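Local coordinates for cytolethal distending toxin subunit A (Haemophilus ducreyi, PDB 1SR4), which probably pairs with CdtC to form the lectin-like carrier that a ternary genotoxin needs to deliver its CdtB subunit to host cells, at residues A[62-67]-A[192-197]; A[67-72]-A[84-89]; A[76-81]-A[130-135]; A[94-99]-A[115-120]. All coordinates share one frame; numbering follows the deposited sequence.

Interaction 1: residues A[62-67]-A[192-197]; sequences TLMGQN and TWYLAP
Met64 and Tyr194 face each other where strands 62-65 and 193-196, near the two ends of the beta-trefoil, pair antiparallel. Their backbones exchange two hydrogen bonds, Met64 N to Tyr194 O (3.0 Å) and Tyr194 N to Met64 O (2.7 Å). Packing is close here. With CG anti to its backbone N (chi1 179°), Met64 brings its polarisable SD to the edge of the Tyr194 ring, 3.9 Å from CD2, a Met-aromatic contact. The small methyl of Ala196 lets Met64 CB and Thr62 OG1 settle beside it, and Thr62 OG1 also donates to Pro197 O at 2.9 Å. On the other face Leu63 and Leu195 run side by side, CD2 to CD2 at 3.8 Å, while CE3 of Trp193 touches Leu63 CB.

Beyond Met64 and Tyr194 side chains carry the contact, at the margin that meets CdtC. Tyr194 OH donates to Gln66 OE1 (2.7 Å), on a lone pair in the amide plane, the ring standing 84° to that amide. Gln66 NE2 turns to Asp190 and to Gly151 of CdtC. A buried glutamine suits this seam with CdtC: its carbonyl takes the phenol and its NH2 meets acceptors, so the amide is probably locked against flipping.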
loop_
_atom_site.group_PDB
_atom_site.type_symbol
_atom_site.label_atom_id
_atom_site.label_comp_id
_atom_site.label_asym_id
_atom_site.label_seq_id
_atom_site.Cartn_x
_atom_site.Cartn_y
_atom_site.Cartn_z
ATOM N N THR A 62 3.782 -8.907 -10.149
ATOM C CA THR A 62 5.048 -9.229 -10.785
ATOM C C THR A 62 6.158 -8.502 -10.025
ATOM O O THR A 62 5.912 -7.516 -9.321
ATOM C CB THR A 62 5.142 -8.766 -12.257
ATOM O OG1 THR A 62 4.836 -7.369 -12.331
ATOM C CG2 THR A 62 4.198 -9.570 -13.156
ATOM N N LEU A 63 7.369 -9.025 -10.148
ATOM C CA LEU A 63 8.549 -8.419 -9.548
ATOM C C LEU A 63 9.197 -7.831 -10.795
ATOM O O LEU A 63 9.627 -8.572 -11.694
ATOM C CB LEU A 63 9.439 -9.495 -8.916
ATOM C CG LEU A 63 8.762 -10.148 -7.703
ATOM C CD1 LEU A 63 9.558 -11.352 -7.199
ATOM C CD2 LEU A 63 8.615 -9.088 -6.617
ATOM N N MET A 64 9.228 -6.505 -10.868
ATOM C CA MET A 64 9.760 -5.820 -12.042
ATOM C C MET A 64 11.080 -5.117 -11.777
ATOM O O MET A 64 11.198 -4.362 -10.815
ATOM C CB MET A 64 8.725 -4.784 -12.532
ATOM C CG MET A 64 9.187 -3.973 -13.752
ATOM S SD MET A 64 8.125 -2.537 -14.161
ATOM C CE MET A 64 6.574 -3.290 -14.679
ATOM N N GLY A 65 12.071 -5.358 -12.632
ATOM C CA GLY A 65 13.353 -4.698 -12.466
ATOM C C GLY A 65 13.254 -3.287 -13.013
ATOM O O GLY A 65 12.251 -2.915 -13.638
ATOM N N GLN A 66 14.299 -2.493 -12.806
ATOM C CA GLN A 66 14.274 -1.100 -13.243
ATOM C C GLN A 66 14.232 -0.934 -14.757
ATOM O O GLN A 66 13.940 0.157 -15.269
ATOM C CB GLN A 66 15.475 -0.366 -12.663
ATOM C CG GLN A 66 15.451 -0.330 -11.143
ATOM C CD GLN A 66 15.929 0.993 -10.631
ATOM O OE1 GLN A 66 15.152 1.941 -10.523
ATOM N NE2 GLN A 66 17.222 1.083 -10.338
ATOM N N ASN A 67 14.502 -2.032 -15.459
ATOM C CA ASN A 67 14.515 -2.051 -16.918
ATOM C C ASN A 67 13.194 -2.632 -17.444
ATOM O O ASN A 67 13.039 -2.861 -18.649
ATOM C CB ASN A 67 15.703 -2.890 -17.413
ATOM C CG ASN A 67 15.606 -4.344 -16.983
ATOM O OD1 ASN A 67 14.744 -4.713 -16.175
ATOM N ND2 ASN A 67 16.507 -5.178 -17.505
ATOM N N THR A 192 17.523 -3.406 -7.314
ATOM C CA THR A 192 16.216 -2.863 -6.939
ATOM C C THR A 192 15.111 -3.405 -7.834
ATOM O O THR A 192 15.256 -3.498 -9.058
ATOM C CB THR A 192 16.184 -1.300 -6.953
ATOM O OG1 THR A 192 16.730 -0.811 -8.167
ATOM C CG2 THR A 192 17.017 -0.733 -5.816
ATOM N N TRP A 193 14.006 -3.762 -7.187
ATOM C CA TRP A 193 12.826 -4.324 -7.830
ATOM C C TRP A 193 11.584 -3.558 -7.424
ATOM O O TRP A 193 11.558 -2.962 -6.344
ATOM C CB TRP A 193 12.640 -5.769 -7.373
ATOM C CG TRP A 193 13.723 -6.701 -7.826
ATOM C CD1 TRP A 193 14.927 -6.956 -7.209
ATOM C CD2 TRP A 193 13.700 -7.492 -9.015
ATOM N NE1 TRP A 193 15.651 -7.871 -7.957
ATOM C CE2 TRP A 193 14.917 -8.209 -9.070
ATOM C CE3 TRP A 193 12.762 -7.663 -10.045
ATOM C CZ2 TRP A 193 15.221 -9.090 -10.122
ATOM C CZ3 TRP A 193 13.066 -8.540 -11.089
ATOM C CH2 TRP A 193 14.286 -9.239 -11.114
ATOM N N TYR A 194 10.561 -3.567 -8.278
ATOM C CA TYR A 194 9.301 -2.913 -7.920
ATOM C C TYR A 194 8.229 -3.981 -7.733
ATOM O O TYR A 194 8.198 -4.992 -8.455
ATOM C CB TYR A 194 8.810 -1.947 -9.010
ATOM C CG TYR A 194 9.882 -1.088 -9.661
ATOM C CD1 TYR A 194 10.754 -0.305 -8.896
ATOM C CD2 TYR A 194 10.002 -1.036 -11.055
ATOM C CE1 TYR A 194 11.729 0.528 -9.525
ATOM C CE2 TYR A 194 10.964 -0.225 -11.682
ATOM C CZ TYR A 194 11.816 0.551 -10.915
ATOM O OH TYR A 194 12.748 1.349 -11.552
ATOM N N LEU A 195 7.351 -3.758 -6.759
ATOM C CA LEU A 195 6.235 -4.660 -6.505
ATOM C C LEU A 195 5.205 -4.080 -7.473
ATOM O O LEU A 195 4.666 -3.000 -7.236
ATOM C CB LEU A 195 5.807 -4.528 -5.033
ATOM C CG LEU A 195 6.972 -4.943 -4.099
ATOM C CD1 LEU A 195 6.693 -4.615 -2.651
ATOM C CD2 LEU A 195 7.216 -6.425 -4.279
ATOM N N ALA A 196 4.941 -4.802 -8.561
ATOM C CA ALA A 196 4.076 -4.299 -9.630
ATOM C C ALA A 196 2.827 -5.113 -9.944
ATOM O O ALA A 196 2.688 -6.256 -9.500
ATOM C CB ALA A 196 4.949 -4.145 -10.941
ATOM N N PRO A 197 1.897 -4.535 -10.732
ATOM C CA PRO A 197 0.673 -5.267 -11.079
ATOM C C PRO A 197 1.056 -6.476 -11.924
ATOM O O PRO A 197 2.070 -6.462 -12.622
ATOM C CB PRO A 197 -0.136 -4.252 -11.908
ATOM C CG PRO A 197 0.405 -2.896 -11.455
ATOM C CD PRO A 197 1.888 -3.188 -11.328
#

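Interaction 2: residues A[67-72]-A[84-89]; sequences NGALLT and AYPNIY
Leu70 and Tyr85 form a hydrogen-bonded pair in the beta hairpin made by strands 69-73 and 82-86. Leu70 N reaches Tyr85 O at 2.8 Å, and Tyr85 N returns a longer, more bent bond to Leu70 O (3.1 Å). Ala84 CA also directs a C-H at Leu70 O. Small side chains suit the close approach of the two backbones: Ala69 CB meets Ala84 CB at 3.7 Å, and Pro86, with no N-H to give, lays its ring carbons beside Ala69 and Gly68.

Thr72 places CG2 between its backbone N and carbonyl carbon (OG1 chi1 -178°), which brings the methyl to CD2 of Tyr85 at 3.9 Å and turns OG1 to a weak bond with Ile96 O. The Tyr85 ring lies among aromatic neighbours, meeting Phe93 edge-to-face and lying nearly parallel to Trp74. Ala84 and Tyr85 end a region, 74-85, thought to mediate binding to target cells.

Farther out, Asn87 is tied down by Arg97 through OD1 and by Leu26 of CdtC through ND2. A water spans the hairpin's open end, donating to Gly68 O (2.8 Å) and accepting from Asn87 N (2.8 Å). Gly68 has a positive phi at which a side chain would strike the preceding carbonyl. Ahead of it, Asn67 makes an Asx turn, its OD1 accepting from Ala69 N at 3.0 Å.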
loop_
_atom_site.group_PDB
_atom_site.type_symbol
_atom_site.label_atom_id
_atom_site.label_comp_id
_atom_site.label_asym_id
_atom_site.label_seq_id
_atom_site.Cartn_x
_atom_site.Cartn_y
_atom_site.Cartn_z
ATOM N N ASN A 67 14.502 -2.032 -15.459
ATOM C CA ASN A 67 14.515 -2.051 -16.918
ATOM C C ASN A 67 13.194 -2.632 -17.444
ATOM O O ASN A 67 13.039 -2.861 -18.649
ATOM C CB ASN A 67 15.703 -2.890 -17.413
ATOM C CG ASN A 67 15.606 -4.344 -16.983
ATOM O OD1 ASN A 67 14.744 -4.713 -16.175
ATOM N ND2 ASN A 67 16.507 -5.178 -17.505
ATOM N N GLY A 68 12.250 -2.850 -16.525
ATOM C CA GLY A 68 10.935 -3.371 -16.885
ATOM C C GLY A 68 10.847 -4.888 -16.986
ATOM O O GLY A 68 9.756 -5.440 -17.196
ATOM N N ALA A 69 11.984 -5.568 -16.841
ATOM C CA ALA A 69 12.015 -7.020 -16.946
ATOM C C ALA A 69 11.348 -7.624 -15.720
ATOM O O ALA A 69 11.568 -7.168 -14.596
ATOM C CB ALA A 69 13.469 -7.512 -17.085
ATOM N N LEU A 70 10.544 -8.659 -15.947
ATOM C CA LEU A 70 9.782 -9.318 -14.882
ATOM C C LEU A 70 10.393 -10.678 -14.493
ATOM O O LEU A 70 10.725 -11.481 -15.366
ATOM C CB LEU A 70 8.343 -9.525 -15.375
ATOM C CG LEU A 70 7.688 -8.327 -16.081
ATOM C CD1 LEU A 70 6.413 -8.788 -16.829
ATOM C CD2 LEU A 70 7.375 -7.252 -15.067
ATOM N N LEU A 71 10.566 -10.926 -13.192
ATOM C CA LEU A 71 11.107 -12.207 -12.753
ATOM C C LEU A 71 10.138 -13.273 -13.273
ATOM O O LEU A 71 8.934 -13.205 -13.017
ATOM C CB LEU A 71 11.159 -12.290 -11.234
ATOM C CG LEU A 71 11.788 -13.618 -10.767
ATOM C CD1 LEU A 71 13.309 -13.657 -11.124
ATOM C CD2 LEU A 71 11.595 -13.772 -9.262
ATOM N N THR A 72 10.657 -14.266 -13.982
ATOM C CA THR A 72 9.773 -15.279 -14.538
ATOM C C THR A 72 10.388 -16.662 -14.732
ATOM O O THR A 72 11.609 -16.827 -14.835
ATOM C CB THR A 72 9.266 -14.812 -15.916
ATOM O OG1 THR A 72 8.365 -15.770 -16.458
ATOM C CG2 THR A 72 10.438 -14.632 -16.874
ATOM N N ALA A 84 14.575 -12.877 -16.112
ATOM C CA ALA A 84 13.716 -11.702 -16.092
ATOM C C ALA A 84 13.557 -11.182 -17.530
ATOM O O ALA A 84 14.535 -10.779 -18.174
ATOM C CB ALA A 84 14.292 -10.635 -15.203
ATOM N N TYR A 85 12.317 -11.227 -18.017
ATOM C CA TYR A 85 11.955 -10.767 -19.357
ATOM C C TYR A 85 10.879 -9.707 -19.241
ATOM O O TYR A 85 9.974 -9.832 -18.415
ATOM C CB TYR A 85 11.305 -11.890 -20.184
ATOM C CG TYR A 85 12.203 -12.946 -20.780
ATOM C CD1 TYR A 85 12.417 -13.001 -22.163
ATOM C CD2 TYR A 85 12.758 -13.951 -19.983
ATOM C CE1 TYR A 85 13.150 -14.041 -22.736
ATOM C CE2 TYR A 85 13.490 -14.983 -20.541
ATOM C CZ TYR A 85 13.679 -15.025 -21.916
ATOM O OH TYR A 85 14.377 -16.071 -22.456
ATOM N N PRO A 86 10.971 -8.639 -20.041
ATOM C CA PRO A 86 9.910 -7.639 -19.946
ATOM C C PRO A 86 8.687 -8.240 -20.659
ATOM O O PRO A 86 8.807 -9.146 -21.495
ATOM C CB PRO A 86 10.484 -6.444 -20.708
ATOM C CG PRO A 86 11.381 -7.089 -21.735
ATOM C CD PRO A 86 12.066 -8.176 -20.921
ATOM N N ASN A 87 7.505 -7.741 -20.327
ATOM C CA ASN A 87 6.290 -8.226 -20.969
ATOM C C ASN A 87 6.398 -8.163 -22.508
ATOM O O ASN A 87 5.999 -9.093 -23.223
ATOM C CB ASN A 87 5.089 -7.367 -20.562
ATOM C CG ASN A 87 3.870 -7.640 -21.446
ATOM O OD1 ASN A 87 3.281 -8.717 -21.365
ATOM N ND2 ASN A 87 3.504 -6.679 -22.311
ATOM N N ILE A 88 6.958 -7.068 -23.016
ATOM C CA ILE A 88 7.018 -6.885 -24.461
ATOM C C ILE A 88 7.804 -7.962 -25.189
ATOM O O ILE A 88 7.565 -8.181 -26.371
ATOM C CB ILE A 88 7.544 -5.469 -24.831
ATOM C CG1 ILE A 88 7.232 -5.146 -26.294
ATOM C CG2 ILE A 88 9.044 -5.367 -24.561
ATOM C CD1 ILE A 88 5.794 -4.976 -26.584
ATOM N N TYR A 89 8.704 -8.661 -24.496
ATOM C CA TYR A 89 9.472 -9.725 -25.148
ATOM C C TYR A 89 9.032 -11.110 -24.679
ATOM O O TYR A 89 9.694 -12.105 -24.992
ATOM C CB TYR A 89 10.973 -9.591 -24.841
ATOM C CG TYR A 89 11.642 -8.320 -25.320
ATOM C CD1 TYR A 89 11.176 -7.634 -26.438
ATOM C CD2 TYR A 89 12.768 -7.817 -24.656
ATOM C CE1 TYR A 89 11.811 -6.478 -26.883
ATOM C CE2 TYR A 89 13.398 -6.675 -25.086
ATOM C CZ TYR A 89 12.924 -6.005 -26.197
ATOM O OH TYR A 89 13.560 -4.859 -26.612
HETATM O O HOH W 1 7.367 -5.547 -18.562
#

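Interaction 3: residues A[76-81]-A[130-135]; sequences LAKRNW and HDICSL
Leu76 meets His130 through its carbonyl: Leu76 O lies at the edge of the imidazole, near its plane, 3.2 Å from CE1. The chain then enters a type II beta turn, Ala77 to Asn80, in the loop between strands 69-73 and 82-86 of the trefoil, part of a region inferred to bind target cells. His130, the buried partner beneath this turn, has its ND1 held by Thr119 OG1.

Lys78 CA approaches the His130 ring off-centre, 4.3 Å from its centroid, in a CH-pi contact. The long aliphatic chain then lies against Ile132, with CD only 3.5 Å from CG1, a tight fit. NZ ends 6.1 Å from Asp131 OD1, so any attraction between these charges is probably long-range.

Arg79 takes the third position of the turn with positive phi. Its N donates to His130 O at 2.7 Å, pinning the turn to strand 127-131. The side chain reaches Asp131, where NH1 bridges to OD2 (2.9 Å); the acceptor is in the guanidinium plane but is met from above the carboxylate, the two planes 67° apart. Tyr124 adds a cation-pi contact to this exposed arginine.

Asn80 closes the turn with its amide, ND2 donating to Ala77 O at 2.8 Å from nearly within its own amide plane.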
loop_
_atom_site.group_PDB
_atom_site.type_symbol
_atom_site.label_atom_id
_atom_site.label_comp_id
_atom_site.label_asym_id
_atom_site.label_seq_id
_atom_site.Cartn_x
_atom_site.Cartn_y
_atom_site.Cartn_z
ATOM N N LEU A 76 9.751 -24.676 -18.134
ATOM C CA LEU A 76 8.678 -25.089 -17.236
ATOM C C LEU A 76 8.950 -26.178 -16.207
ATOM O O LEU A 76 8.328 -26.179 -15.149
ATOM C CB LEU A 76 7.447 -25.494 -18.057
ATOM C CG LEU A 76 6.872 -24.468 -19.041
ATOM C CD1 LEU A 76 5.647 -25.074 -19.750
ATOM C CD2 LEU A 76 6.475 -23.195 -18.300
ATOM N N ALA A 77 9.853 -27.108 -16.499
ATOM C CA ALA A 77 10.120 -28.179 -15.544
ATOM C C ALA A 77 10.677 -27.616 -14.237
ATOM O O ALA A 77 11.415 -26.625 -14.245
ATOM C CB ALA A 77 11.108 -29.187 -16.145
ATOM N N LYS A 78 10.320 -28.253 -13.124
ATOM C CA LYS A 78 10.787 -27.829 -11.809
ATOM C C LYS A 78 12.309 -27.792 -11.716
ATOM O O LYS A 78 12.999 -28.553 -12.383
ATOM C CB LYS A 78 10.230 -28.767 -10.732
ATOM C CG LYS A 78 8.724 -28.672 -10.555
ATOM C CD LYS A 78 8.256 -29.603 -9.448
ATOM C CE LYS A 78 7.991 -31.003 -9.964
ATOM N NZ LYS A 78 6.728 -31.023 -10.770
ATOM N N ARG A 79 12.810 -26.883 -10.889
ATOM C CA ARG A 79 14.236 -26.694 -10.638
ATOM C C ARG A 79 15.041 -25.996 -11.724
ATOM O O ARG A 79 16.263 -25.903 -11.634
ATOM C CB ARG A 79 14.909 -28.020 -10.228
ATOM C CG ARG A 79 14.368 -28.549 -8.887
ATOM C CD ARG A 79 15.239 -29.632 -8.244
ATOM N NE ARG A 79 16.507 -29.120 -7.717
ATOM C CZ ARG A 79 16.640 -28.435 -6.578
ATOM N NH1 ARG A 79 15.588 -28.161 -5.816
ATOM N NH2 ARG A 79 17.840 -28.021 -6.195
ATOM N N ASN A 80 14.361 -25.472 -12.735
ATOM C CA ASN A 80 15.058 -24.732 -13.778
ATOM C C ASN A 80 15.231 -23.297 -13.293
ATOM O O ASN A 80 14.477 -22.830 -12.434
ATOM C CB ASN A 80 14.253 -24.755 -15.072
ATOM C CG ASN A 80 14.548 -25.972 -15.905
ATOM O OD1 ASN A 80 15.631 -26.087 -16.472
ATOM N ND2 ASN A 80 13.592 -26.891 -15.976
ATOM N N TRP A 81 16.225 -22.614 -13.844
ATOM C CA TRP A 81 16.525 -21.247 -13.472
ATOM C C TRP A 81 15.435 -20.259 -13.876
ATOM O O TRP A 81 14.762 -20.420 -14.892
ATOM C CB TRP A 81 17.821 -20.749 -14.133
ATOM C CG TRP A 81 19.085 -21.471 -13.805
ATOM C CD1 TRP A 81 19.854 -22.209 -14.668
ATOM C CD2 TRP A 81 19.784 -21.463 -12.551
ATOM N NE1 TRP A 81 20.990 -22.655 -14.027
ATOM C CE2 TRP A 81 20.974 -22.211 -12.729
ATOM C CE3 TRP A 81 19.523 -20.898 -11.296
ATOM C CZ2 TRP A 81 21.906 -22.403 -11.698
ATOM C CZ3 TRP A 81 20.448 -21.090 -10.269
ATOM C CH2 TRP A 81 21.628 -21.838 -10.481
ATOM N N HIS A 130 12.608 -22.507 -9.486
ATOM C CA HIS A 130 11.263 -22.658 -8.952
ATOM C C HIS A 130 11.148 -24.153 -8.649
ATOM O O HIS A 130 11.688 -24.982 -9.389
ATOM C CB HIS A 130 10.181 -22.179 -9.948
ATOM C CG HIS A 130 10.070 -23.003 -11.196
ATOM N ND1 HIS A 130 9.010 -23.851 -11.434
ATOM C CD2 HIS A 130 10.860 -23.072 -12.293
ATOM C CE1 HIS A 130 9.150 -24.406 -12.625
ATOM N NE2 HIS A 130 10.266 -23.951 -13.166
ATOM N N ASP A 131 10.501 -24.500 -7.540
ATOM C CA ASP A 131 10.341 -25.903 -7.156
ATOM C C ASP A 131 9.122 -26.051 -6.263
ATOM O O ASP A 131 8.490 -25.053 -5.867
ATOM C CB ASP A 131 11.589 -26.414 -6.416
ATOM C CG ASP A 131 11.725 -27.949 -6.454
ATOM O OD1 ASP A 131 10.917 -28.633 -7.114
ATOM O OD2 ASP A 131 12.665 -28.469 -5.829
ATOM N N ILE A 132 8.793 -27.299 -5.947
ATOM C CA ILE A 132 7.650 -27.597 -5.106
ATOM C C ILE A 132 7.702 -26.765 -3.833
ATOM O O ILE A 132 8.727 -26.679 -3.167
ATOM C CB ILE A 132 7.614 -29.110 -4.777
ATOM C CG1 ILE A 132 7.409 -29.892 -6.082
ATOM C CG2 ILE A 132 6.467 -29.429 -3.814
ATOM C CD1 ILE A 132 8.057 -31.255 -6.093
ATOM N N CYS A 133 6.579 -26.142 -3.512
ATOM C CA CYS A 133 6.482 -25.298 -2.335
ATOM C C CYS A 133 6.492 -26.062 -1.020
ATOM O O CYS A 133 5.884 -27.127 -0.896
ATOM C CB CYS A 133 5.202 -24.468 -2.401
ATOM S SG CYS A 133 5.096 -23.294 -3.795
ATOM N N SER A 134 7.190 -25.511 -0.039
ATOM C CA SER A 134 7.226 -26.108 1.275
ATOM C C SER A 134 7.540 -25.023 2.268
ATOM O O SER A 134 8.598 -24.413 2.193
ATOM C CB SER A 134 8.283 -27.194 1.372
ATOM O OG SER A 134 8.337 -27.643 2.714
ATOM N N LEU A 135 6.622 -24.783 3.200
ATOM C CA LEU A 135 6.827 -23.755 4.202
ATOM C C LEU A 135 8.036 -24.056 5.074
ATOM O O LEU A 135 8.496 -23.193 5.810
ATOM C CB LEU A 135 5.569 -23.602 5.069
ATOM C CG LEU A 135 4.353 -22.930 4.419
ATOM C CD1 LEU A 135 3.109 -23.154 5.274
ATOM C CD2 LEU A 135 4.627 -21.447 4.252
#

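Interaction 4: residues A[94-99]-A[115-120]; sequences GNIRNW and QSLGTC
Gln115 stretches out fully, CG anti to its backbone N (chi1 175°), whereas Asn98 turns its CG beside its own N (chi1 -60°), so that the two side chains lie alongside and point the same way. They join two loops of the beta-trefoil, a 3-10 turn at 95-97 before strand 99-103 and the bend that follows strand 110-114. Asn98 ND2 donates to Gln115 OE1 at 2.9 Å, meeting the carbonyl almost head-on. Asn95 supplies a third amide: it stacks on that of Gln115, planes 16° apart, with its CB 3.2 Å from Gln115 OE1. Amides suit this spot because each can give and take; Asn98 OD1 in turn accepts from Val199 N.

Beneath the side chains, Gln115 N makes a nearly straight bond to Asn98 O (2.9 Å). Ile96 CG2 rests 3.8 Å from Ser116 CB and, farther along, near Leu117 CG. The 3-10 turn is braced from behind by Arg97, whose NE donates to Gly94 O at 2.9 Å while NH1 reaches Ser90 OG. Trp99, its NE1 bonded to Leu71 O, points its opposite end at the second loop, where CZ3 lies 4.0 Å from Thr119 O, close to the ring plane.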
loop_
_atom_site.group_PDB
_atom_site.type_symbol
_atom_site.label_atom_id
_atom_site.label_comp_id
_atom_site.label_asym_id
_atom_site.label_seq_id
_atom_site.Cartn_x
_atom_site.Cartn_y
_atom_site.Cartn_z
ATOM N N GLY A 94 2.673 -16.069 -20.945
ATOM C CA GLY A 94 1.448 -16.223 -20.186
ATOM C C GLY A 94 1.648 -16.018 -18.686
ATOM O O GLY A 94 2.574 -15.321 -18.238
ATOM N N ASN A 95 0.790 -16.648 -17.898
ATOM C CA ASN A 95 0.812 -16.481 -16.448
ATOM C C ASN A 95 1.988 -17.075 -15.645
ATOM O O ASN A 95 1.979 -17.011 -14.402
ATOM C CB ASN A 95 -0.532 -16.963 -15.870
ATOM C CG ASN A 95 -1.731 -16.211 -16.453
ATOM O OD1 ASN A 95 -1.579 -15.166 -17.099
ATOM N ND2 ASN A 95 -2.937 -16.735 -16.213
ATOM N N ILE A 96 2.995 -17.643 -16.318
ATOM C CA ILE A 96 4.147 -18.166 -15.586
ATOM C C ILE A 96 4.986 -16.959 -15.121
ATOM O O ILE A 96 5.968 -17.105 -14.375
ATOM C CB ILE A 96 5.049 -19.068 -16.460
ATOM C CG1 ILE A 96 5.693 -18.248 -17.585
ATOM C CG2 ILE A 96 4.235 -20.235 -17.015
ATOM C CD1 ILE A 96 6.738 -19.028 -18.405
ATOM N N ARG A 97 4.578 -15.769 -15.568
ATOM C CA ARG A 97 5.262 -14.513 -15.217
ATOM C C ARG A 97 4.700 -13.837 -13.961
ATOM O O ARG A 97 5.294 -12.887 -13.446
ATOM C CB ARG A 97 5.167 -13.542 -16.390
ATOM C CG ARG A 97 5.913 -14.016 -17.637
ATOM C CD ARG A 97 5.619 -13.095 -18.816
ATOM N NE ARG A 97 4.194 -13.101 -19.133
ATOM C CZ ARG A 97 3.615 -12.218 -19.939
ATOM N NH1 ARG A 97 4.340 -11.261 -20.522
ATOM N NH2 ARG A 97 2.304 -12.265 -20.136
ATOM N N ASN A 98 3.565 -14.335 -13.472
ATOM C CA ASN A 98 2.895 -13.780 -12.299
ATOM C C ASN A 98 3.077 -14.635 -11.062
ATOM O O ASN A 98 3.098 -15.854 -11.143
ATOM C CB ASN A 98 1.384 -13.608 -12.562
ATOM C CG ASN A 98 1.103 -12.683 -13.719
ATOM O OD1 ASN A 98 1.705 -11.616 -13.826
ATOM N ND2 ASN A 98 0.183 -13.082 -14.597
ATOM N N TRP A 99 3.165 -13.971 -9.913
ATOM C CA TRP A 99 3.365 -14.652 -8.653
ATOM C C TRP A 99 2.415 -14.140 -7.589
ATOM O O TRP A 99 1.959 -12.992 -7.641
ATOM C CB TRP A 99 4.792 -14.421 -8.146
ATOM C CG TRP A 99 5.865 -14.746 -9.147
ATOM C CD1 TRP A 99 6.361 -13.924 -10.119
ATOM C CD2 TRP A 99 6.567 -15.986 -9.265
ATOM N NE1 TRP A 99 7.339 -14.580 -10.839
ATOM C CE2 TRP A 99 7.487 -15.846 -10.331
ATOM C CE3 TRP A 99 6.510 -17.205 -8.569
ATOM C CZ2 TRP A 99 8.352 -16.877 -10.721
ATOM C CZ3 TRP A 99 7.373 -18.237 -8.957
ATOM C CH2 TRP A 99 8.282 -18.060 -10.024
ATOM N N GLN A 115 1.688 -18.275 -10.459
ATOM C CA GLN A 115 0.266 -18.319 -10.774
ATOM C C GLN A 115 -0.116 -19.520 -11.606
ATOM O O GLN A 115 -1.127 -20.155 -11.352
ATOM C CB GLN A 115 -0.187 -17.067 -11.543
ATOM C CG GLN A 115 -1.641 -17.157 -11.976
ATOM C CD GLN A 115 -2.154 -15.897 -12.635
ATOM O OE1 GLN A 115 -1.398 -15.175 -13.302
ATOM N NE2 GLN A 115 -3.448 -15.629 -12.474
ATOM N N SER A 116 0.689 -19.801 -12.620
ATOM C CA SER A 116 0.411 -20.894 -13.535
ATOM C C SER A 116 0.831 -22.266 -13.055
ATOM O O SER A 116 0.054 -23.213 -13.132
ATOM C CB SER A 116 1.090 -20.624 -14.883
ATOM O OG SER A 116 0.919 -21.724 -15.762
ATOM N N LEU A 117 2.054 -22.363 -12.545
ATOM C CA LEU A 117 2.599 -23.650 -12.133
ATOM C C LEU A 117 2.458 -24.048 -10.667
ATOM O O LEU A 117 2.621 -25.215 -10.333
ATOM C CB LEU A 117 4.068 -23.718 -12.545
ATOM C CG LEU A 117 4.331 -23.447 -14.032
ATOM C CD1 LEU A 117 5.843 -23.417 -14.281
ATOM C CD2 LEU A 117 3.681 -24.530 -14.900
ATOM N N GLY A 118 2.164 -23.090 -9.795
ATOM C CA GLY A 118 2.009 -23.420 -8.392
ATOM C C GLY A 118 3.314 -23.730 -7.682
ATOM O O GLY A 118 3.304 -24.151 -6.529
ATOM N N THR A 119 4.439 -23.543 -8.359
ATOM C CA THR A 119 5.734 -23.794 -7.722
ATOM C C THR A 119 6.210 -22.518 -7.012
ATOM O O THR A 119 5.635 -21.435 -7.192
ATOM C CB THR A 119 6.804 -24.260 -8.753
ATOM O OG1 THR A 119 6.818 -23.378 -9.880
ATOM C CG2 THR A 119 6.488 -25.672 -9.249
ATOM N N CYS A 120 7.259 -22.644 -6.207
ATOM C CA CYS A 120 7.786 -21.513 -5.443
ATOM C C CYS A 120 9.176 -21.071 -5.854
ATOM O O CYS A 120 10.008 -21.904 -6.258
ATOM C CB CYS A 120 7.809 -21.865 -3.952
ATOM S SG CYS A 120 6.186 -21.678 -3.165
#

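From the N terminus, strand 62-65 waits for strand 193-196, so interaction 1 closes a long loop within which the other three contacts nest. Interaction 2 follows at once, sharing Asn67 and closing a short hairpin; Leu63 O and Leu71 N join the two. The tip of that hairpin, 76-81, leaves to meet 130-135, so interactions 2 and 3 cross. Interaction 4 comes after interaction 2 in series and lies inside the loop closed by interaction 3, to which the Cys120-Cys133 disulfide ties it. Interaction 4 also touches the 67-72/84-89 hairpin, and interaction 1 through Thr62 packing on Asn98. Together they tie the pair of strands near the ends of the trefoil, the 69-86 hairpin and neighbouring loops into one fold.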